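Side-chain contacts in peptidase S15/CocE/NonD (Thaumarchaeota archaeon SCGC AB-539-E09, PDB 4PF1), which probably acts as a serine aminopeptidase of the alpha/beta-hydrolase fold, releasing residues from the amino ends of peptides: residues E36-M41 with K46-I51; T67-E72 with L208-N213; T75-S80 with V87-D92. All coordinates share one frame; numbering follows the deposited sequence.

Interaction 1 joins two neighbouring strands at the edge of the large mixed sheet, with regular backbone bonds and apolar side chains that are largely buried on the face toward helix 133-147. Interaction 2 is a small surface contact in which a single pair of tyrosine hydroxyls joins the loop after strand 60-67 to distant helix 204-215. Interaction 3, partly buried like interaction 1, stacks an arginine on a glutamine between two loops at a subunit interface. Interaction 1 touches both others, through the Asn48 ND2 to Glu72 OE2 bond, 2.8 Å, and through Ile50 against Ala71, Glu72 and Thr75. Interaction 3 is nested in the chain loop that interaction 2 closes.

Interaction 1 of 3, residues E36-M41 with K46-I51; sequences EEMIPM and KLNTII
Glu37 with Thr49 and Ile39 with Leu47 are the hydrogen-bonded pairs of an antiparallel hairpin. The straightest bond runs from Glu37 N to Thr49 O, 2.9 Å with 175° at the hydrogen. Leu47 O is gripped twice, by Ile39 N and by Thr49 OG1 at 3.1 Å, the two donors coming to opposite faces of its carbonyl plane.

The non-hydrogen-bonded pairs put Glu36, Met38, Pro40, Lys46, Asn48 and Ile50 on one face. Met38 bends at chi2 (-70°) and chi3 (-80°), bringing SD over Asn48 CA, 3.6 Å away, and CE against Lys46 CB.

On the opposite face, of Ile39, Leu47 and Thr49, the Ile39 CD1 tip meets Thr49 OG1 at 3.4 Å. Beyond it Met41 curls across Leu47 at about a right angle, SD 3.8 Å from Leu47 CD1. An alanine here would take away CG, SD and CE and is likely to open a gap beside Leu47 CD1 on the Met41 side.

This buried face lies against helix 133-147, where Ile39 meets Trp143 and Met41 meets Thr140. Strand 100-105 flanks strand 46-54 on its other edge, its Gln104 bonding Thr49 OG1, while helix 71-74 packs on Ile50.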
loop_
_atom_site.group_PDB
_atom_site.type_symbol
_atom_site.label_atom_id
_atom_site.label_comp_id
_atom_site.label_asym_id
_atom_site.label_seq_id
_atom_site.Cartn_x
_atom_site.Cartn_y
_atom_site.Cartn_z
ATOM N N GLU A 36 37.380 -14.062 -12.191
ATOM C CA GLU A 36 37.206 -13.057 -13.242
ATOM C C GLU A 36 38.300 -13.240 -14.284
ATOM O O GLU A 36 39.488 -13.109 -13.967
ATOM C CB GLU A 36 37.212 -11.638 -12.651
ATOM C CG GLU A 36 36.077 -11.403 -11.662
ATOM C CD GLU A 36 36.020 -10.022 -11.040
ATOM O OE1 GLU A 36 37.054 -9.564 -10.500
ATOM O OE2 GLU A 36 34.921 -9.424 -11.038
ATOM N N GLU A 37 37.910 -13.629 -15.508
ATOM C CA GLU A 37 38.879 -13.933 -16.557
ATOM C C GLU A 37 38.626 -13.154 -17.840
ATOM O O GLU A 37 37.482 -13.018 -18.273
ATOM C CB GLU A 37 38.875 -15.444 -16.866
ATOM C CG GLU A 37 39.259 -16.329 -15.686
ATOM C CD GLU A 37 40.731 -16.357 -15.314
ATOM O OE1 GLU A 37 41.576 -16.027 -16.177
ATOM O OE2 GLU A 37 41.039 -16.741 -14.164
ATOM N N MET A 38 39.707 -12.667 -18.461
ATOM C CA MET A 38 39.652 -11.999 -19.758
ATOM C C MET A 38 40.093 -13.026 -20.804
ATOM O O MET A 38 41.289 -13.173 -21.070
ATOM C CB MET A 38 40.528 -10.724 -19.774
ATOM C CG MET A 38 39.952 -9.574 -18.952
ATOM S SD MET A 38 38.451 -8.836 -19.665
ATOM C CE MET A 38 39.165 -7.774 -20.930
ATOM N N ILE A 39 39.125 -13.826 -21.304
ATOM C CA ILE A 39 39.396 -14.917 -22.243
ATOM C C ILE A 39 39.695 -14.363 -23.644
ATOM O O ILE A 39 38.853 -13.671 -24.226
ATOM C CB ILE A 39 38.243 -15.970 -22.278
ATOM C CG1 ILE A 39 37.979 -16.567 -20.873
ATOM C CG2 ILE A 39 38.549 -17.080 -23.300
ATOM C CD1 ILE A 39 36.699 -17.419 -20.764
ATOM N N PRO A 40 40.875 -14.697 -24.220
ATOM C CA PRO A 40 41.179 -14.219 -25.575
ATOM C C PRO A 40 40.464 -15.047 -26.639
ATOM O O PRO A 40 40.509 -16.281 -26.607
ATOM C CB PRO A 40 42.707 -14.364 -25.682
ATOM C CG PRO A 40 43.167 -14.974 -24.378
ATOM C CD PRO A 40 41.973 -15.519 -23.681
ATOM N N MET A 41 39.812 -14.361 -27.594
ATOM C CA MET A 41 39.134 -15.013 -28.715
ATOM C C MET A 41 40.167 -15.340 -29.806
ATOM O O MET A 41 41.342 -14.993 -29.650
ATOM C CB MET A 41 37.993 -14.121 -29.258
ATOM C CG MET A 41 36.924 -13.778 -28.211
ATOM S SD MET A 41 35.998 -15.216 -27.612
ATOM C CE MET A 41 36.666 -15.397 -26.014
ATOM N N LYS A 46 39.763 -9.862 -26.120
ATOM C CA LYS A 46 39.446 -10.518 -24.845
ATOM C C LYS A 46 38.037 -10.184 -24.334
ATOM O O LYS A 46 37.643 -9.014 -24.321
ATOM C CB LYS A 46 40.492 -10.160 -23.774
ATOM C CG LYS A 46 41.888 -10.688 -24.077
ATOM C CD LYS A 46 42.857 -10.387 -22.944
ATOM C CE LYS A 46 44.269 -10.187 -23.434
ATOM N NZ LYS A 46 44.460 -8.837 -24.033
ATOM N N LEU A 47 37.296 -11.220 -23.881
ATOM C CA LEU A 47 35.943 -11.068 -23.334
ATOM C C LEU A 47 35.942 -11.251 -21.819
ATOM O O LEU A 47 36.529 -12.214 -21.311
ATOM C CB LEU A 47 34.942 -12.063 -23.979
ATOM C CG LEU A 47 34.770 -12.041 -25.519
ATOM C CD1 LEU A 47 33.557 -12.855 -25.931
ATOM C CD2 LEU A 47 34.630 -10.618 -26.061
ATOM N N ASN A 48 35.265 -10.335 -21.098
ATOM C CA ASN A 48 35.163 -10.384 -19.644
ATOM C C ASN A 48 34.243 -11.529 -19.222
ATOM O O ASN A 48 33.073 -11.557 -19.611
ATOM C CB ASN A 48 34.675 -9.046 -19.093
ATOM C CG ASN A 48 34.764 -8.935 -17.596
ATOM O OD1 ASN A 48 35.693 -9.452 -16.960
ATOM N ND2 ASN A 48 33.802 -8.247 -17.001
ATOM N N THR A 49 34.793 -12.502 -18.473
ATOM C CA THR A 49 34.063 -13.707 -18.091
ATOM C C THR A 49 34.057 -13.894 -16.568
ATOM O O THR A 49 35.116 -13.987 -15.945
ATOM C CB THR A 49 34.660 -14.919 -18.823
ATOM O OG1 THR A 49 34.916 -14.561 -20.185
ATOM C CG2 THR A 49 33.758 -16.130 -18.777
ATOM N N ILE A 50 32.854 -13.968 -15.982
ATOM C CA ILE A 50 32.665 -14.133 -14.539
ATOM C C ILE A 50 32.269 -15.576 -14.256
ATOM O O ILE A 50 31.184 -16.003 -14.647
ATOM C CB ILE A 50 31.620 -13.113 -13.977
ATOM C CG1 ILE A 50 31.896 -11.644 -14.448
ATOM C CG2 ILE A 50 31.466 -13.223 -12.449
ATOM C CD1 ILE A 50 33.372 -11.098 -14.271
ATOM N N ILE A 51 33.157 -16.322 -13.584
ATOM C CA ILE A 51 32.958 -17.737 -13.271
ATOM C C ILE A 51 32.676 -17.915 -11.767
ATOM O O ILE A 51 33.510 -17.558 -10.929
ATOM C CB ILE A 51 34.187 -18.573 -13.737
ATOM C CG1 ILE A 51 34.528 -18.291 -15.221
ATOM C CG2 ILE A 51 33.962 -20.073 -13.498
ATOM C CD1 ILE A 51 36.026 -18.267 -15.542
#

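Interaction 2 of 3, residues T67-E72 with L208-N213; sequences TPYHAE and LPYAYN
Tyr69 and Tyr210 meet at their phenol ends, the one place where these two segments touch. Their hydroxyls are joined by a short hydrogen bond, Tyr69 OH to Tyr210 OH 2.5 Å, and each oxygen lies at the edge of the other's ring, near its plane. The side chains cross at about a right angle, so that beside the bond the ring edges brush, with Tyr69 CE1 3.8 Å from Tyr210 CE2. Tyr210 spans the gap from its helix because CG stands opposite the backbone N (chi1 179°), which sends the ring outward.

The tight side is that of Tyr69. Pro68 CG sits 3.7 Å above the centre of one ring face, and the backbone beneath is fixed by an ST turn in which Tyr69 N gives its hydrogen to Thr67 OG1 at 2.9 Å. Tyr162 of helix 162-169 packs on both tyrosines. The backbones stay apart, Tyr69 CA to Asn213 CA 10.6 Å, a gap spanned by the two phenols. Both rings are partly exposed, and on the looser Tyr210 side a glycerol, probably from the crystallisation liquor, lies about 4 Å from the side chain. A second tie between the elements runs from Pro68 O to Gln214.

The side chain of Tyr69 lies near, without touching, a probable Ser161-His328-Asp295 triad, which puts it beside the probable active site; as in related S15 enzymes, Tyr69 may contribute to the oxyanion hole. The bond orients the O-H of whichever tyrosine donates and leaves the other hydroxyl its proton for a further acceptor; Tyr210 thus probably helps to position the Tyr69 hydroxyl.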
loop_
_atom_site.group_PDB
_atom_site.type_symbol
_atom_site.label_atom_id
_atom_site.label_comp_id
_atom_site.label_asym_id
_atom_site.label_seq_id
_atom_site.Cartn_x
_atom_site.Cartn_y
_atom_site.Cartn_z
ATOM N N THR A 67 25.826 -11.997 -22.039
ATOM C CA THR A 67 24.980 -10.817 -21.863
ATOM C C THR A 67 25.590 -9.469 -22.310
ATOM O O THR A 67 26.754 -9.190 -22.019
ATOM C CB THR A 67 24.594 -10.712 -20.348
ATOM O OG1 THR A 67 23.721 -9.602 -20.131
ATOM C CG2 THR A 67 25.814 -10.606 -19.413
ATOM N N PRO A 68 24.750 -8.548 -22.855
ATOM C CA PRO A 68 25.221 -7.176 -23.088
ATOM C C PRO A 68 24.803 -6.259 -21.913
ATOM O O PRO A 68 24.796 -5.035 -22.064
ATOM C CB PRO A 68 24.482 -6.795 -24.367
ATOM C CG PRO A 68 23.130 -7.512 -24.220
ATOM C CD PRO A 68 23.333 -8.691 -23.269
ATOM N N TYR A 69 24.399 -6.858 -20.753
ATOM C CA TYR A 69 23.854 -6.112 -19.611
ATOM C C TYR A 69 24.702 -6.202 -18.331
ATOM O O TYR A 69 24.139 -6.253 -17.231
ATOM C CB TYR A 69 22.404 -6.559 -19.309
ATOM C CG TYR A 69 21.483 -6.520 -20.511
ATOM C CD1 TYR A 69 21.263 -5.335 -21.209
ATOM C CD2 TYR A 69 20.804 -7.660 -20.932
ATOM C CE1 TYR A 69 20.426 -5.295 -22.321
ATOM C CE2 TYR A 69 19.967 -7.633 -22.046
ATOM C CZ TYR A 69 19.776 -6.446 -22.734
ATOM O OH TYR A 69 18.949 -6.408 -23.830
ATOM N N HIS A 70 26.045 -6.136 -18.466
ATOM C CA HIS A 70 27.003 -6.080 -17.345
ATOM C C HIS A 70 27.046 -7.397 -16.543
ATOM O O HIS A 70 26.374 -7.521 -15.516
ATOM C CB HIS A 70 26.669 -4.882 -16.415
ATOM C CG HIS A 70 27.835 -4.295 -15.684
ATOM N ND1 HIS A 70 29.105 -4.841 -15.775
ATOM C CD2 HIS A 70 27.885 -3.201 -14.892
ATOM C CE1 HIS A 70 29.877 -4.075 -15.023
ATOM N NE2 HIS A 70 29.189 -3.074 -14.476
ATOM N N ALA A 71 27.888 -8.352 -16.994
ATOM C CA ALA A 71 28.080 -9.662 -16.355
ATOM C C ALA A 71 28.427 -9.530 -14.865
ATOM O O ALA A 71 27.968 -10.343 -14.064
ATOM C CB ALA A 71 29.173 -10.439 -17.073
ATOM N N GLU A 72 29.219 -8.491 -14.496
ATOM C CA GLU A 72 29.627 -8.230 -13.114
ATOM C C GLU A 72 28.434 -7.770 -12.249
ATOM O O GLU A 72 28.447 -7.990 -11.038
ATOM C CB GLU A 72 30.776 -7.206 -13.062
ATOM C CG GLU A 72 32.147 -7.865 -13.046
ATOM C CD GLU A 72 33.334 -6.977 -13.374
ATOM O OE1 GLU A 72 33.632 -6.056 -12.579
ATOM O OE2 GLU A 72 34.015 -7.255 -14.387
ATOM N N LEU A 208 14.459 3.616 -29.347
ATOM C CA LEU A 208 15.307 4.811 -29.193
ATOM C C LEU A 208 16.040 4.892 -27.825
ATOM O O LEU A 208 17.268 4.983 -27.847
ATOM C CB LEU A 208 14.527 6.113 -29.466
ATOM C CG LEU A 208 13.923 6.279 -30.870
ATOM C CD1 LEU A 208 13.191 7.599 -30.988
ATOM C CD2 LEU A 208 14.989 6.192 -31.949
ATOM N N PRO A 209 15.359 4.840 -26.640
ATOM C CA PRO A 209 16.109 4.910 -25.366
ATOM C C PRO A 209 17.088 3.746 -25.184
ATOM O O PRO A 209 18.189 3.951 -24.673
ATOM C CB PRO A 209 15.009 4.880 -24.296
ATOM C CG PRO A 209 13.768 5.304 -25.007
ATOM C CD PRO A 209 13.906 4.757 -26.392
ATOM N N TYR A 210 16.701 2.536 -25.637
ATOM C CA TYR A 210 17.526 1.329 -25.535
ATOM C C TYR A 210 18.783 1.429 -26.413
ATOM O O TYR A 210 19.872 1.115 -25.936
ATOM C CB TYR A 210 16.709 0.079 -25.893
ATOM C CG TYR A 210 17.497 -1.210 -25.822
ATOM C CD1 TYR A 210 18.101 -1.744 -26.958
ATOM C CD2 TYR A 210 17.607 -1.919 -24.629
ATOM C CE1 TYR A 210 18.824 -2.932 -26.901
ATOM C CE2 TYR A 210 18.321 -3.115 -24.563
ATOM C CZ TYR A 210 18.925 -3.619 -25.703
ATOM O OH TYR A 210 19.623 -4.797 -25.651
ATOM N N ALA A 211 18.637 1.859 -27.688
ATOM C CA ALA A 211 19.788 2.031 -28.583
ATOM C C ALA A 211 20.738 3.096 -28.026
ATOM O O ALA A 211 21.947 2.906 -28.058
ATOM C CB ALA A 211 19.323 2.412 -29.984
ATOM N N TYR A 212 20.182 4.172 -27.434
ATOM C CA TYR A 212 20.953 5.253 -26.818
ATOM C C TYR A 212 21.767 4.735 -25.634
ATOM O O TYR A 212 22.973 4.921 -25.608
ATOM C CB TYR A 212 20.008 6.381 -26.360
ATOM C CG TYR A 212 20.705 7.659 -25.946
ATOM C CD1 TYR A 212 21.140 7.847 -24.637
ATOM C CD2 TYR A 212 20.854 8.715 -26.840
ATOM C CE1 TYR A 212 21.748 9.038 -24.239
ATOM C CE2 TYR A 212 21.451 9.915 -26.453
ATOM C CZ TYR A 212 21.898 10.072 -25.151
ATOM O OH TYR A 212 22.493 11.249 -24.767
ATOM N N ASN A 213 21.102 4.080 -24.660
ATOM C CA ASN A 213 21.727 3.564 -23.439
ATOM C C ASN A 213 22.794 2.505 -23.725
ATOM O O ASN A 213 23.902 2.607 -23.206
ATOM C CB ASN A 213 20.653 2.996 -22.483
ATOM C CG ASN A 213 19.747 4.047 -21.891
ATOM O OD1 ASN A 213 20.103 5.220 -21.785
ATOM N ND2 ASN A 213 18.545 3.651 -21.496
#

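Interaction 3 of 3, residues T75-S80 with V87-D92; sequences TLRFNS and VPQMND
Arg77 lays its guanidinium flat on the amide of Gln89, the two planes only 4° apart. Arg77 NH2 comes to 3.5 Å from Gln89 CD, and Gln89 CG sits beneath the centre of the same guanidinium face. Nearer the backbone, Arg77 CD passes 3.6 Å from Val87 O. The segments share no direct hydrogen bond; instead a water in the guanidinium plane, at its edge, accepts from Arg77 NH1 at 3.2 Å and donates to Val87 O at 2.6 Å.

Phe78 backs the stack from the opposite side, edge-on, with CE2 3.3 Å above the centre of the guanidinium, which is sandwiched between ring edge and amide. Arg77 reaches this slot on an extended chain, CG lying opposite the backbone N (chi1 -162°). Its backbone is bonded to that of Val86, which ties the first loop to the end of helix 83-86, just before Val87. On the other loop the Gln89 backbone lies in a short 3-10 segment, where Asp92 N bonds Gln89 O, and its side chain also touches Arg333 and Asp334.

Arg77 NH1 has a further acceptor, Pro516 O of a neighbouring subunit, and Phe78 packs on Pro519 of that same subunit. Stacking uses the faces of the guanidinium and leaves its N-H groups pointing outward in the plane, so one arginine can hold a water bridge within its own chain while binding another subunit.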
loop_
_atom_site.group_PDB
_atom_site.type_symbol
_atom_site.label_atom_id
_atom_site.label_comp_id
_atom_site.label_asym_id
_atom_site.label_seq_id
_atom_site.Cartn_x
_atom_site.Cartn_y
_atom_site.Cartn_z
ATOM N N THR A 75 25.762 -11.023 -12.043
ATOM C CA THR A 75 26.276 -11.976 -11.049
ATOM C C THR A 75 26.346 -11.354 -9.637
ATOM O O THR A 75 27.071 -11.863 -8.772
ATOM C CB THR A 75 27.652 -12.501 -11.466
ATOM O OG1 THR A 75 28.518 -11.400 -11.748
ATOM C CG2 THR A 75 27.580 -13.444 -12.639
ATOM N N LEU A 76 25.574 -10.282 -9.399
ATOM C CA LEU A 76 25.503 -9.627 -8.097
ATOM C C LEU A 76 24.085 -9.072 -7.854
ATOM O O LEU A 76 23.919 -7.878 -7.576
ATOM C CB LEU A 76 26.578 -8.524 -7.963
ATOM C CG LEU A 76 26.966 -8.152 -6.525
ATOM C CD1 LEU A 76 27.897 -9.201 -5.904
ATOM C CD2 LEU A 76 27.584 -6.768 -6.469
ATOM N N ARG A 77 23.056 -9.962 -7.951
ATOM C CA ARG A 77 21.641 -9.625 -7.687
ATOM C C ARG A 77 21.556 -8.900 -6.333
ATOM O O ARG A 77 20.953 -7.836 -6.231
ATOM C CB ARG A 77 20.779 -10.901 -7.692
ATOM C CG ARG A 77 19.292 -10.633 -7.867
ATOM C CD ARG A 77 18.451 -11.824 -7.449
ATOM N NE ARG A 77 17.103 -11.404 -7.071
ATOM C CZ ARG A 77 16.284 -12.112 -6.299
ATOM N NH1 ARG A 77 16.665 -13.291 -5.820
ATOM N NH2 ARG A 77 15.079 -11.647 -6.000
ATOM N N PHE A 78 22.258 -9.454 -5.332
ATOM C CA PHE A 78 22.476 -8.886 -4.013
ATOM C C PHE A 78 23.964 -9.010 -3.691
ATOM O O PHE A 78 24.602 -9.963 -4.141
ATOM C CB PHE A 78 21.606 -9.597 -2.954
ATOM C CG PHE A 78 20.127 -9.369 -3.167
ATOM C CD1 PHE A 78 19.519 -8.197 -2.731
ATOM C CD2 PHE A 78 19.356 -10.295 -3.862
ATOM C CE1 PHE A 78 18.160 -7.967 -2.967
ATOM C CE2 PHE A 78 17.999 -10.061 -4.098
ATOM C CZ PHE A 78 17.413 -8.894 -3.660
ATOM N N ASN A 79 24.539 -8.027 -2.980
ATOM C CA ASN A 79 25.956 -8.060 -2.605
ATOM C C ASN A 79 26.108 -9.018 -1.430
ATOM O O ASN A 79 26.147 -8.595 -0.269
ATOM C CB ASN A 79 26.458 -6.655 -2.271
ATOM C CG ASN A 79 27.959 -6.535 -2.178
ATOM O OD1 ASN A 79 28.717 -7.455 -2.519
ATOM N ND2 ASN A 79 28.423 -5.378 -1.742
ATOM N N SER A 80 26.130 -10.324 -1.735
ATOM C CA SER A 80 26.080 -11.365 -0.726
ATOM C C SER A 80 27.277 -12.321 -0.727
ATOM O O SER A 80 28.006 -12.434 -1.715
ATOM C CB SER A 80 24.793 -12.169 -0.895
ATOM O OG SER A 80 24.742 -13.302 -0.043
ATOM N N VAL A 87 23.223 -14.686 -7.841
ATOM C CA VAL A 87 22.811 -15.069 -9.194
ATOM C C VAL A 87 21.390 -14.580 -9.540
ATOM O O VAL A 87 20.539 -14.488 -8.646
ATOM C CB VAL A 87 22.927 -16.609 -9.408
ATOM C CG1 VAL A 87 24.381 -17.058 -9.367
ATOM C CG2 VAL A 87 22.086 -17.389 -8.394
ATOM N N PRO A 88 21.078 -14.348 -10.849
ATOM C CA PRO A 88 19.684 -14.028 -11.216
ATOM C C PRO A 88 18.756 -15.186 -10.836
ATOM O O PRO A 88 19.214 -16.332 -10.756
ATOM C CB PRO A 88 19.753 -13.836 -12.739
ATOM C CG PRO A 88 21.205 -13.575 -13.031
ATOM C CD PRO A 88 21.937 -14.426 -12.049
ATOM N N GLN A 89 17.469 -14.893 -10.573
ATOM C CA GLN A 89 16.471 -15.900 -10.178
ATOM C C GLN A 89 16.392 -17.058 -11.185
ATOM O O GLN A 89 16.075 -18.177 -10.795
ATOM C CB GLN A 89 15.086 -15.256 -9.991
ATOM C CG GLN A 89 14.970 -14.437 -8.709
ATOM C CD GLN A 89 13.951 -13.333 -8.823
ATOM O OE1 GLN A 89 14.156 -12.329 -9.519
ATOM N NE2 GLN A 89 12.841 -13.477 -8.114
ATOM N N MET A 90 16.732 -16.797 -12.460
ATOM C CA MET A 90 16.772 -17.799 -13.527
ATOM C C MET A 90 17.693 -18.972 -13.158
ATOM O O MET A 90 17.379 -20.117 -13.479
ATOM C CB MET A 90 17.245 -17.144 -14.838
ATOM C CG MET A 90 17.314 -18.104 -16.024
ATOM S SD MET A 90 17.962 -17.333 -17.528
ATOM C CE MET A 90 19.645 -17.007 -17.036
ATOM N N ASN A 91 18.806 -18.683 -12.456
ATOM C CA ASN A 91 19.806 -19.678 -12.062
ATOM C C ASN A 91 19.545 -20.304 -10.670
ATOM O O ASN A 91 20.448 -20.949 -10.133
ATOM C CB ASN A 91 21.207 -19.053 -12.086
ATOM C CG ASN A 91 21.689 -18.694 -13.460
ATOM O OD1 ASN A 91 21.510 -17.568 -13.927
ATOM N ND2 ASN A 91 22.335 -19.639 -14.132
ATOM N N ASP A 92 18.322 -20.148 -10.099
ATOM C CA ASP A 92 18.023 -20.689 -8.762
ATOM C C ASP A 92 18.206 -22.216 -8.689
ATOM O O ASP A 92 18.886 -22.699 -7.781
ATOM C CB ASP A 92 16.615 -20.279 -8.258
ATOM C CG ASP A 92 15.424 -20.540 -9.182
ATOM O OD1 ASP A 92 15.617 -21.172 -10.250
ATOM O OD2 ASP A 92 14.318 -20.057 -8.869
HETATM O O HOH W 1 19.112 -15.191 -6.567
#